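Local coordinates for protein glutamate racemase (Francisella tularensis subsp. tularensis, PDB 3OUT) that belongs to the Asp/Glu/hydantoin racemase family and holds D-glutamic acid in a pocket between two alpha/beta halves built on parallel sheets, at residues G11-G16 / N78-I83; G19-K24 / D206-A211; I117-T122 / L148-I153; H161-V166 / P190-S195; E169-F174 / Q180-G185. All coordinates share one frame; numbering follows the deposited sequence.

Interaction 1: residues G11-G16 / N78-I83. With DGL (D-glutamic acid), chain E.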
# COMPACT_ATOMS: atom_id res chain seq x y z
N GLY B 11 19.54 0.75 -11.58
CA GLY B 11 18.55 0.88 -10.52
C GLY B 11 19.20 0.70 -9.17
O GLY B 11 19.81 -0.35 -8.91
N VAL B 12 19.05 1.69 -8.30
CA VAL B 12 19.47 1.57 -6.95
C VAL B 12 18.21 1.40 -6.08
O VAL B 12 17.36 2.30 -5.99
CB VAL B 12 20.29 2.81 -6.44
CG1 VAL B 12 20.57 2.66 -4.94
CG2 VAL B 12 21.54 3.03 -7.28
N PHE B 13 18.12 0.20 -5.49
CA PHE B 13 16.93 -0.33 -4.80
C PHE B 13 17.10 -0.21 -3.29
O PHE B 13 17.93 -0.90 -2.70
CB PHE B 13 16.81 -1.78 -5.29
CG PHE B 13 15.51 -2.52 -4.92
CD1 PHE B 13 14.80 -2.29 -3.75
CD2 PHE B 13 15.04 -3.52 -5.76
CE1 PHE B 13 13.67 -3.03 -3.48
CE2 PHE B 13 13.94 -4.27 -5.47
CZ PHE B 13 13.22 -4.00 -4.36
N ASP B 14 16.33 0.70 -2.67
CA ASP B 14 16.46 0.96 -1.24
C ASP B 14 15.11 0.74 -0.57
O ASP B 14 14.04 0.79 -1.21
CB ASP B 14 16.90 2.43 -1.04
CG ASP B 14 17.47 2.74 0.33
OD1 ASP B 14 17.73 1.81 1.15
OD2 ASP B 14 17.66 3.98 0.58
N SER B 15 15.18 0.56 0.73
CA SER B 15 14.00 0.75 1.59
C SER B 15 13.76 2.27 1.70
O SER B 15 12.70 2.78 1.32
CB SER B 15 14.23 0.07 2.95
OG SER B 15 15.54 0.39 3.42
N GLY B 16 14.77 2.99 2.16
CA GLY B 16 14.74 4.44 2.06
C GLY B 16 15.88 5.10 2.80
O GLY B 16 16.33 4.62 3.84
N ASN B 78 20.42 -3.49 3.41
CA ASN B 78 20.75 -4.76 3.99
C ASN B 78 19.53 -5.59 4.38
O ASN B 78 19.54 -6.82 4.32
CB ASN B 78 21.63 -4.61 5.23
CG ASN B 78 23.04 -4.13 4.92
OD1 ASN B 78 24.00 -4.94 4.80
ND2 ASN B 78 23.19 -2.81 4.82
N THR B 79 18.46 -4.91 4.78
CA THR B 79 17.24 -5.56 5.25
C THR B 79 16.55 -6.22 4.05
O THR B 79 16.20 -7.39 4.11
CB THR B 79 16.28 -4.56 5.99
OG1 THR B 79 16.97 -3.95 7.09
CG2 THR B 79 15.00 -5.26 6.43
N ILE B 80 16.39 -5.51 2.94
CA ILE B 80 15.86 -6.12 1.71
C ILE B 80 16.79 -7.24 1.20
O ILE B 80 16.32 -8.31 0.84
CB ILE B 80 15.63 -5.06 0.60
CG1 ILE B 80 14.59 -4.03 1.07
CG2 ILE B 80 15.15 -5.73 -0.72
CD1 ILE B 80 14.44 -2.79 0.12
N SER B 81 18.09 -6.99 1.21
CA SER B 81 19.03 -8.06 0.78
C SER B 81 18.93 -9.33 1.61
O SER B 81 19.06 -10.44 1.10
CB SER B 81 20.47 -7.55 0.88
OG SER B 81 20.72 -6.44 -0.02
N ALA B 82 18.77 -9.18 2.91
CA ALA B 82 18.67 -10.29 3.82
C ALA B 82 17.45 -11.18 3.59
O ALA B 82 17.49 -12.42 3.77
CB ALA B 82 18.60 -9.77 5.26
N ILE B 83 16.34 -10.53 3.26
CA ILE B 83 15.02 -11.16 3.33
C ILE B 83 14.36 -11.37 1.98
O ILE B 83 13.59 -12.33 1.85
CB ILE B 83 14.10 -10.36 4.31
CG1 ILE B 83 14.61 -10.59 5.73
CG2 ILE B 83 12.61 -10.68 4.13
CD1 ILE B 83 14.22 -9.50 6.76
N DGL E . 16.40 1.93 5.61
CA DGL E . 16.50 1.04 6.83
C DGL E . 15.14 0.65 7.32
O DGL E . 14.16 0.77 6.54
CB DGL E . 17.26 -0.25 6.59
CG DGL E . 18.66 -0.09 5.96
CD DGL E . 19.51 -1.34 5.97
OE1 DGL E . 19.13 -2.34 6.61
OE2 DGL E . 20.61 -1.29 5.36
OXT DGL E . 15.00 0.14 8.46
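I80 reaches F13, D14 and S15 where helix 78-92 starts beside the end of strand 10-14, and D-glutamic acid lies at the same junction. The helix opens with N78, which grips one carboxylate oxygen of the ligand twice: DGL OE2 is 2.9 Å from the backbone N of N78 and 3.0 Å from its ND2, the hydrogen bond from ND2 being nearly straight at 168°. Asparagine suits the place because its other amide atom, OD1, accepts from Y128 OH, which fixes the rotation of the group. T79 takes the second oxygen. Its OG1 lies 2.7 Å from DGL OE1 and has further hydroxyl partners from helix 120-125 and its cap, while its backbone N adds a weak bond to DGL OE1. Pockets of parallel alpha/beta folds commonly lie like this, at the carboxyl ends of strands and the amino end of a helix, where backbone N-H groups not used within the helix and the helix dipole would probably stabilise a carboxylate. I80 is the apolar counterpart of these two. Its extended side chain (chi2 171°) puts CD1 3.5 Å from S15 N and 3.7 Å from F13 CE1, and the F13 and I80 side chains cross at about a right angle. The small S15 leaves its hydroxyl for the ligand: DGL N donates to S15 OG over 2.8 Å. D14 OD1 receives a weak bond from S15 N, and its OD2 is bonded to Y37 OH and G19 N.

Interaction 2: residues G19-K24 / D206-A211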
# COMPACT_ATOMS: atom_id res chain seq x y z
N GLY B 19 20.33 4.18 1.52
CA GLY B 19 20.84 3.68 0.23
C GLY B 19 21.35 4.75 -0.70
O GLY B 19 21.90 4.43 -1.75
N LEU B 20 21.11 6.03 -0.37
CA LEU B 20 21.59 7.15 -1.17
C LEU B 20 23.13 7.15 -1.22
O LEU B 20 23.72 7.69 -2.15
CB LEU B 20 21.04 8.49 -0.66
CG LEU B 20 19.55 8.65 -0.96
CD1 LEU B 20 18.91 9.71 -0.12
CD2 LEU B 20 19.39 8.95 -2.51
N THR B 21 23.78 6.57 -0.21
CA THR B 21 25.22 6.44 -0.26
C THR B 21 25.71 5.65 -1.48
O THR B 21 26.78 5.98 -2.02
CB THR B 21 25.78 5.83 1.01
OG1 THR B 21 25.59 6.76 2.10
CG2 THR B 21 27.26 5.51 0.82
N ILE B 22 24.95 4.64 -1.92
CA ILE B 22 25.32 3.84 -3.11
C ILE B 22 25.28 4.73 -4.35
O ILE B 22 26.09 4.58 -5.27
CB ILE B 22 24.38 2.63 -3.33
CG1 ILE B 22 24.63 1.58 -2.24
CG2 ILE B 22 24.52 2.02 -4.74
CD1 ILE B 22 25.76 0.63 -2.53
N VAL B 23 24.33 5.67 -4.40
CA VAL B 23 24.28 6.61 -5.51
C VAL B 23 25.58 7.44 -5.56
O VAL B 23 26.20 7.59 -6.61
CB VAL B 23 23.01 7.50 -5.42
CG1 VAL B 23 23.00 8.51 -6.57
CG2 VAL B 23 21.78 6.61 -5.50
N LYS B 24 25.97 7.95 -4.40
CA LYS B 24 27.21 8.70 -4.23
C LYS B 24 28.41 7.85 -4.74
O LYS B 24 29.26 8.32 -5.53
CB LYS B 24 27.37 9.12 -2.77
CG LYS B 24 28.70 9.80 -2.41
CD LYS B 24 28.95 9.81 -0.90
CE LYS B 24 29.47 8.44 -0.37
NZ LYS B 24 29.71 8.39 1.13
N ASP B 206 32.38 -1.44 5.97
CA ASP B 206 31.25 -0.76 5.35
C ASP B 206 31.17 -1.29 3.94
O ASP B 206 32.02 -0.93 3.13
CB ASP B 206 31.49 0.75 5.35
CG ASP B 206 30.45 1.52 4.55
OD1 ASP B 206 29.53 0.88 3.97
OD2 ASP B 206 30.50 2.80 4.58
N PRO B 207 30.15 -2.08 3.63
CA PRO B 207 30.12 -2.77 2.34
C PRO B 207 29.60 -1.96 1.16
O PRO B 207 29.57 -2.48 0.06
CB PRO B 207 29.19 -3.93 2.62
CG PRO B 207 28.22 -3.39 3.55
CD PRO B 207 29.04 -2.54 4.49
N SER B 208 29.15 -0.72 1.35
CA SER B 208 28.56 0.03 0.21
C SER B 208 29.44 0.23 -0.99
O SER B 208 28.98 0.04 -2.12
CB SER B 208 27.99 1.38 0.65
OG SER B 208 28.95 2.13 1.33
N LEU B 209 30.68 0.66 -0.80
CA LEU B 209 31.55 0.89 -1.95
C LEU B 209 31.88 -0.43 -2.66
O LEU B 209 31.90 -0.47 -3.88
CB LEU B 209 32.83 1.63 -1.54
CG LEU B 209 33.76 1.99 -2.70
CD1 LEU B 209 33.11 2.90 -3.78
CD2 LEU B 209 35.02 2.63 -2.06
N GLN B 210 32.14 -1.48 -1.89
CA GLN B 210 32.40 -2.82 -2.45
C GLN B 210 31.24 -3.25 -3.33
O GLN B 210 31.46 -3.75 -4.45
CB GLN B 210 32.64 -3.82 -1.34
CG GLN B 210 32.87 -5.28 -1.79
CD GLN B 210 34.20 -5.53 -2.54
OE1 GLN B 210 34.88 -4.61 -2.97
NE2 GLN B 210 34.55 -6.79 -2.69
N ALA B 211 30.00 -3.04 -2.87
CA ALA B 211 28.83 -3.37 -3.70
C ALA B 211 28.84 -2.59 -5.01
O ALA B 211 28.59 -3.13 -6.10
CB ALA B 211 27.47 -3.13 -2.88
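I22 and S208 bring the first turns of helices 20-29 and 208-221 together, with 6.0 Å between their CA atoms. Helix 20-29 follows strand 10-14 of the six-stranded sheet, helix 208-221 carries the chain from the four-stranded sheet back to the six-stranded one, and the contact lies at this junction of the two alpha/beta halves. An Asx turn with a capping bond leads into the second helix: S208 N donates to D206 OD1 over 3.1 Å at a nearly straight 170°. With OG between its backbone N and carbonyl carbon (chi1 54°), the hydroxyl of S208 can meet the same oxygen as the backbone N, OG lying 3.0 Å from D206 OD1. Both donors come from one face, above the carboxylate plane. Aspartate suits the position because a negative side chain beside the amino end of a helix would be expected to interact well with the helix dipole. Serine is small enough to let the backbones approach closely while still offering a hydroxyl to the cap. In one of the two modelled conformers of T21, its methyl CG2 lies beside S208 OG, a contact that is therefore less certain. The chi2 of -85° at I22 bends the chain so that CD1 packs 3.3 Å from S208 O, a backbone oxygen that is hydrogen-bonded to S212 OG. Its apolar neighbour is A211, whose short side chain also touches V100 and A103 and leaves room for the isoleucine: I22 CD1 is 4.1 Å from A211 CB.

Interaction 3: residues I117-T122 / L148-I153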
# COMPACT_ATOMS: atom_id res chain seq x y z
N ILE B 117 26.45 -6.10 13.11
CA ILE B 117 25.33 -5.32 13.66
C ILE B 117 24.45 -4.92 12.50
O ILE B 117 24.95 -4.61 11.41
CB ILE B 117 25.75 -4.06 14.47
CG1 ILE B 117 26.77 -3.18 13.71
CG2 ILE B 117 26.31 -4.50 15.84
CD1 ILE B 117 27.08 -1.80 14.33
N ALA B 118 23.14 -4.89 12.75
CA ALA B 118 22.17 -4.59 11.70
C ALA B 118 20.81 -4.37 12.31
O ALA B 118 20.64 -4.50 13.52
CB ALA B 118 22.13 -5.77 10.63
N THR B 119 19.83 -4.12 11.46
CA THR B 119 18.46 -3.98 11.95
C THR B 119 17.95 -5.28 12.57
O THR B 119 18.45 -6.38 12.29
CB THR B 119 17.47 -3.61 10.85
OG1 THR B 119 17.42 -4.68 9.89
CG2 THR B 119 17.80 -2.29 10.14
N PRO B 120 16.93 -5.16 13.42
CA PRO B 120 16.32 -6.39 13.95
C PRO B 120 15.90 -7.38 12.87
O PRO B 120 16.18 -8.59 13.00
CB PRO B 120 15.12 -5.84 14.77
CG PRO B 120 15.58 -4.54 15.21
CD PRO B 120 16.31 -3.97 14.02
N ALA B 121 15.26 -6.92 11.79
CA ALA B 121 14.88 -7.82 10.69
C ALA B 121 16.09 -8.53 10.09
O ALA B 121 16.05 -9.73 9.87
CB ALA B 121 14.08 -7.10 9.61
N THR B 122 17.17 -7.79 9.85
CA THR B 122 18.34 -8.39 9.25
C THR B 122 18.92 -9.45 10.16
O THR B 122 19.29 -10.52 9.69
CB THR B 122 19.38 -7.31 8.87
OG1 THR B 122 18.80 -6.45 7.88
CG2 THR B 122 20.74 -7.89 8.38
N LEU B 148 17.51 0.88 17.77
CA LEU B 148 17.35 2.33 17.83
C LEU B 148 18.21 3.11 16.85
O LEU B 148 17.88 4.28 16.56
CB LEU B 148 17.59 2.89 19.23
CG LEU B 148 17.14 4.32 19.58
CD1 LEU B 148 15.66 4.61 19.20
CD2 LEU B 148 17.35 4.58 21.08
N PHE B 149 19.26 2.50 16.30
CA PHE B 149 20.19 3.31 15.52
C PHE B 149 19.56 4.04 14.31
O PHE B 149 19.89 5.20 14.04
CB PHE B 149 21.36 2.46 15.00
CG PHE B 149 22.54 2.27 15.95
CD1 PHE B 149 22.62 2.85 17.21
CD2 PHE B 149 23.58 1.45 15.54
CE1 PHE B 149 23.74 2.67 18.00
CE2 PHE B 149 24.69 1.21 16.36
CZ PHE B 149 24.78 1.85 17.56
N VAL B 150 18.71 3.37 13.55
CA VAL B 150 18.14 3.97 12.36
C VAL B 150 17.40 5.27 12.68
O VAL B 150 17.68 6.32 12.10
CB VAL B 150 17.25 3.00 11.58
CG1 VAL B 150 16.36 3.72 10.58
CG2 VAL B 150 18.11 1.93 10.85
N SER B 151 16.44 5.22 13.60
CA SER B 151 15.68 6.44 13.94
C SER B 151 16.58 7.53 14.54
O SER B 151 16.45 8.70 14.22
CB SER B 151 14.54 6.10 14.87
OG SER B 151 13.79 7.31 15.09
N MSE B 152 17.49 7.12 15.41
CA MSE B 152 18.44 8.00 16.09
C MSE B 152 19.18 8.84 15.03
O MSE B 152 19.26 10.06 15.14
CB MSE B 152 19.44 7.15 16.92
CG MSE B 152 20.41 7.96 17.66
SE MSE B 152 21.68 6.82 18.61
CE MSE B 152 22.75 6.39 17.02
N ILE B 153 19.68 8.16 14.01
CA ILE B 153 20.47 8.80 12.97
C ILE B 153 19.59 9.69 12.10
O ILE B 153 19.96 10.82 11.73
CB ILE B 153 21.26 7.72 12.17
CG1 ILE B 153 22.38 7.15 13.07
CG2 ILE B 153 21.84 8.26 10.86
CD1 ILE B 153 22.93 5.83 12.53
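I117 meets F149 at the rim of the aromatic ring: I117 CD1 lies 4.3 Å from F149 CE2, at the edge and near the ring plane. With chi1 at 49° and chi2 at 171°, the isoleucine chain extends from strand 113-118 toward the helix. Because F149 is also in edge-to-face contact with Y189 and Y170, I117 adds an aliphatic edge to a largely aromatic cluster, and a wholly apolar side chain suits this buried place. V150, one residue on, has an aliphatic partner, its CG2 lying 4.3 Å from T119 CG2. These contacts pack helix 149-154 against the carboxyl end of a strand in the four-stranded parallel sheet, at the point where the chain turns into helix 120-125. Threonine suits this turn because its two branches do different jobs. While the methyl of T119 faces V150, OG1, which also has T79 as a partner in the pocket of D-glutamic acid, caps the helix at the N-cap position, accepting from T122 N over 3.1 Å at 159°. V150 offers a branched, compact surface with no polar group to satisfy. On the same helix, L148 and S151 pack against their counterparts, L148 and S151 of the second subunit.

Interaction 4: residues H161-V166 / P190-S195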
# COMPACT_ATOMS: atom_id res chain seq x y z
N HIS B 161 27.07 12.34 23.29
CA HIS B 161 26.94 11.47 24.44
C HIS B 161 25.77 10.49 24.27
O HIS B 161 25.88 9.34 24.65
CB HIS B 161 26.80 12.32 25.71
CG HIS B 161 26.96 11.55 26.98
ND1 HIS B 161 26.24 11.86 28.13
CD2 HIS B 161 27.75 10.50 27.32
CE1 HIS B 161 26.57 11.02 29.09
NE2 HIS B 161 27.49 10.19 28.63
N ILE B 162 24.66 10.95 23.72
CA ILE B 162 23.52 10.01 23.47
C ILE B 162 23.91 8.86 22.54
O ILE B 162 23.65 7.66 22.82
CB ILE B 162 22.29 10.73 22.92
CG1 ILE B 162 21.70 11.64 24.02
CG2 ILE B 162 21.21 9.73 22.44
CD1 ILE B 162 20.71 12.69 23.53
N VAL B 163 24.53 9.20 21.42
CA VAL B 163 24.96 8.21 20.44
C VAL B 163 25.92 7.24 21.10
O VAL B 163 25.80 6.02 20.98
CB VAL B 163 25.62 8.85 19.19
CG1 VAL B 163 26.16 7.78 18.25
CG2 VAL B 163 24.65 9.73 18.42
N GLU B 164 26.88 7.78 21.86
CA GLU B 164 27.81 6.91 22.58
C GLU B 164 27.14 5.96 23.59
O GLU B 164 27.48 4.80 23.66
CB GLU B 164 28.93 7.76 23.17
CG GLU B 164 29.78 8.40 22.07
CD GLU B 164 30.87 9.30 22.61
OE1 GLU B 164 31.22 9.16 23.80
OE2 GLU B 164 31.40 10.11 21.82
N LEU B 165 26.16 6.44 24.35
CA LEU B 165 25.49 5.58 25.28
C LEU B 165 24.61 4.50 24.62
O LEU B 165 24.58 3.40 25.10
CB LEU B 165 24.64 6.38 26.26
CG LEU B 165 25.39 7.15 27.36
CD1 LEU B 165 24.41 8.02 28.08
CD2 LEU B 165 26.09 6.21 28.33
N VAL B 166 23.88 4.87 23.56
CA VAL B 166 23.11 3.87 22.83
C VAL B 166 24.07 2.82 22.22
O VAL B 166 23.79 1.65 22.29
CB VAL B 166 22.23 4.53 21.73
CG1 VAL B 166 21.49 3.44 20.91
CG2 VAL B 166 21.22 5.53 22.38
N PRO B 190 27.46 3.56 9.05
CA PRO B 190 28.74 4.27 8.79
C PRO B 190 28.74 5.77 9.19
O PRO B 190 29.80 6.30 9.50
CB PRO B 190 28.96 4.07 7.29
CG PRO B 190 28.27 2.74 6.99
CD PRO B 190 27.02 2.83 7.84
N ILE B 191 27.58 6.44 9.22
CA ILE B 191 27.47 7.83 9.71
C ILE B 191 28.03 8.02 11.09
O ILE B 191 28.60 9.08 11.38
CB ILE B 191 25.96 8.27 9.75
CG1 ILE B 191 25.44 8.38 8.31
CG2 ILE B 191 25.71 9.60 10.56
CD1 ILE B 191 25.95 9.64 7.55
N ILE B 192 27.87 7.00 11.94
CA ILE B 192 28.30 7.05 13.33
C ILE B 192 29.57 6.22 13.59
O ILE B 192 29.84 5.84 14.73
CB ILE B 192 27.17 6.68 14.35
CG1 ILE B 192 26.68 5.23 14.18
CG2 ILE B 192 25.99 7.70 14.25
CD1 ILE B 192 25.86 4.70 15.37
N LYS B 193 30.31 5.91 12.54
CA LYS B 193 31.46 5.02 12.68
C LYS B 193 32.48 5.51 13.72
O LYS B 193 33.08 4.69 14.43
CB LYS B 193 32.16 4.78 11.34
CG LYS B 193 32.86 5.95 10.66
CD LYS B 193 33.55 5.46 9.39
CE LYS B 193 33.60 6.50 8.29
NZ LYS B 193 33.77 7.91 8.76
N GLU B 194 32.66 6.83 13.79
CA GLU B 194 33.60 7.39 14.79
C GLU B 194 33.15 7.12 16.22
O GLU B 194 33.99 6.82 17.08
CB GLU B 194 33.79 8.90 14.58
CG GLU B 194 34.49 9.28 13.30
CD GLU B 194 34.81 10.80 13.20
OE1 GLU B 194 34.65 11.52 14.22
OE2 GLU B 194 35.24 11.25 12.10
N SER B 195 31.85 7.19 16.50
CA SER B 195 31.34 6.82 17.82
C SER B 195 31.49 5.33 18.05
O SER B 195 31.84 4.91 19.13
CB SER B 195 29.88 7.21 18.00
OG SER B 195 29.71 8.62 17.86
O HOH W 1 30.58 10.64 19.47
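E164 and S195 share a water across the contact: the water donates to E164 OE2 over 2.5 Å and lies 2.7 Å from S195 OG. This bridge closes one side of a helix-to-helix contact in which helices 161-171 and 193-199, both beside the four-stranded parallel sheet of the alpha/beta fold, come within 5.9 Å between the CA atoms of E164 and S195. A small residue such as serine permits that approach, and its hydroxyl can serve the water while its carbon packs against V163. Valine is well suited to the inner side of the contact. Its CG1, anti to the backbone N (chi1 175°), is directed between two partners, lying 3.8 Å from S195 CB and 4.0 Å from I192 CG2. I192 occupies the N-cap position of helix 193-199, just after the short 3-10 segment 190-191, and its branched side chain continues inward onto F149 and I153. V163 likewise meets M152, a selenomethionine here, and F157, so the apolar part merges with the core around helix 149-154. Another part of helix 161-171 forms a subunit interface, where H161 packs on L165 of the second subunit and L165 on its H161. Glutamate fits the more open side of the contact: its carboxylate reaches the water while its aliphatic part remains near the serine, with E164 CG 4.2 Å from S195 OG.

Interaction 5: residues E169-F174 / Q180-G185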
# COMPACT_ATOMS: atom_id res chain seq x y z
N GLU B 169 25.25 0.35 24.76
CA GLU B 169 24.21 -0.62 25.06
C GLU B 169 24.23 -1.81 24.08
O GLU B 169 24.10 -2.95 24.51
CB GLU B 169 22.83 0.08 25.04
CG GLU B 169 21.65 -0.82 25.24
CD GLU B 169 21.45 -1.28 26.67
OE1 GLU B 169 22.08 -0.73 27.60
OE2 GLU B 169 20.63 -2.22 26.83
N TYR B 170 24.41 -1.52 22.79
CA TYR B 170 24.36 -2.54 21.77
C TYR B 170 25.70 -3.24 21.54
O TYR B 170 25.73 -4.40 21.11
CB TYR B 170 23.92 -1.93 20.43
CG TYR B 170 22.46 -1.48 20.39
CD1 TYR B 170 21.46 -2.28 20.91
CD2 TYR B 170 22.10 -0.26 19.82
CE1 TYR B 170 20.12 -1.89 20.88
CE2 TYR B 170 20.74 0.13 19.77
CZ TYR B 170 19.78 -0.68 20.29
OH TYR B 170 18.46 -0.31 20.23
N LEU B 171 26.80 -2.55 21.76
CA LEU B 171 28.13 -3.08 21.38
C LEU B 171 28.85 -3.78 22.52
O LEU B 171 29.85 -4.48 22.27
CB LEU B 171 29.01 -1.96 20.83
CG LEU B 171 28.54 -1.28 19.56
CD1 LEU B 171 29.37 -0.09 19.27
CD2 LEU B 171 28.54 -2.26 18.37
N SER B 172 28.35 -3.63 23.74
CA SER B 172 28.95 -4.30 24.90
C SER B 172 28.92 -5.83 24.73
O SER B 172 29.83 -6.52 25.22
CB SER B 172 28.26 -3.86 26.19
OG SER B 172 26.88 -4.19 26.16
N TYR B 173 27.91 -6.34 24.03
CA TYR B 173 27.82 -7.76 23.68
C TYR B 173 29.13 -8.30 23.08
O TYR B 173 29.42 -9.47 23.26
CB TYR B 173 26.66 -8.00 22.70
CG TYR B 173 26.60 -9.36 22.06
CD1 TYR B 173 26.19 -10.46 22.77
CD2 TYR B 173 26.93 -9.54 20.72
CE1 TYR B 173 26.11 -11.72 22.17
CE2 TYR B 173 26.85 -10.78 20.12
CZ TYR B 173 26.44 -11.86 20.84
OH TYR B 173 26.35 -13.09 20.25
N PHE B 174 29.90 -7.45 22.37
CA PHE B 174 31.08 -7.91 21.63
C PHE B 174 32.36 -7.87 22.45
O PHE B 174 33.38 -8.37 22.00
CB PHE B 174 31.30 -7.09 20.36
CG PHE B 174 30.18 -7.23 19.37
CD1 PHE B 174 30.09 -8.34 18.58
CD2 PHE B 174 29.24 -6.23 19.23
CE1 PHE B 174 29.06 -8.49 17.66
CE2 PHE B 174 28.20 -6.35 18.33
CZ PHE B 174 28.11 -7.49 17.55
N GLN B 180 37.50 -9.93 15.00
CA GLN B 180 38.53 -9.33 14.16
C GLN B 180 38.04 -8.15 13.32
O GLN B 180 38.84 -7.34 12.85
CB GLN B 180 39.14 -10.39 13.27
CG GLN B 180 39.93 -11.44 14.07
CD GLN B 180 40.33 -12.62 13.22
OE1 GLN B 180 39.48 -13.33 12.67
NE2 GLN B 180 41.64 -12.85 13.11
N ALA B 181 36.73 -8.10 13.10
CA ALA B 181 36.12 -7.00 12.35
C ALA B 181 34.64 -6.98 12.71
O ALA B 181 34.06 -8.00 13.16
CB ALA B 181 36.26 -7.20 10.84
N LEU B 182 34.05 -5.82 12.54
CA LEU B 182 32.62 -5.61 12.79
C LEU B 182 32.00 -5.12 11.48
O LEU B 182 32.35 -4.04 10.97
CB LEU B 182 32.41 -4.54 13.87
CG LEU B 182 30.93 -4.30 14.23
CD1 LEU B 182 30.22 -5.49 14.92
CD2 LEU B 182 30.74 -3.06 15.09
N ILE B 183 31.04 -5.89 10.97
CA ILE B 183 30.28 -5.48 9.78
C ILE B 183 29.22 -4.47 10.18
O ILE B 183 28.34 -4.74 11.02
CB ILE B 183 29.62 -6.66 9.04
CG1 ILE B 183 30.71 -7.63 8.54
CG2 ILE B 183 28.80 -6.18 7.83
CD1 ILE B 183 30.17 -8.87 7.88
N LEU B 184 29.32 -3.30 9.55
CA LEU B 184 28.28 -2.26 9.66
C LEU B 184 27.14 -2.63 8.67
O LEU B 184 27.03 -2.11 7.50
CB LEU B 184 28.89 -0.89 9.33
CG LEU B 184 30.05 -0.47 10.23
CD1 LEU B 184 30.47 0.98 9.87
CD2 LEU B 184 29.69 -0.64 11.73
N GLY B 185 26.32 -3.58 9.11
CA GLY B 185 25.31 -4.25 8.28
C GLY B 185 23.97 -3.53 8.15
O GLY B 185 22.94 -4.17 7.99
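L182 lays its CD1 methyl over one face of the F174 ring, 4.1 Å from the centroid and only 20° off the ring normal, a CH-pi contact. The methyl is displaced toward the rim, and L182 CD1 comes nearest to F174 CZ, at 3.9 Å. On the opposite face sits Y173 CD2, 3.8 Å above the plane and over the ring centre, so the phenylalanine is sandwiched between an aliphatic and an aromatic neighbour. The side chains of F174 and L182 cross at about a right angle. Leucine suits this position because its forked end can serve two partners: while CD1 covers the ring, the other branch meets L171, with L182 CD2 4.0 Å from L171 CD2. A chi1 of -178° at L182 sends the fork away from its backbone N, off the strand and toward the end of the helix. L171 in turn lies on I196 and I199, and L182 on I196, so helix 193-199 joins the same apolar layer. F174 also touches I117 of the adjacent strand. The backbones remain well apart, the closest CA atoms being those of F174 and L182 at 9.3 Å, and side chains fill the interval without any hydrogen bond across it. Such a layer belongs to the beta-alpha-beta crossover of a parallel alpha/beta fold: here the chain leaves strand 140-145, passes through helices 149-154 and 161-171, and returns to the four-stranded sheet as strand 181-184.

Interactions 1, 3, 4 and 5 are buried and interaction 2 is partly so. Interactions 1 and 2 lie near the centre of the chain and share a neighbourhood, since strand 10-14 leads directly into helix 20-29, while 4 and 5 lie farthest from that centre. Interaction 1 adds the polar ligand site to its apolar packing, and interaction 3 meets that site through side-chain hydroxyls. Interactions 3, 4 and 5 cluster with centres about 12 Å apart, and all touch the second subunit. Helix 161-171 serves both 4 and 5. Interactions 3 and 5 use neighbouring strands and are purely apolar across their segments, while 4 adds a water bridge. Helix caps occur in both 2 and 3, each within one segment.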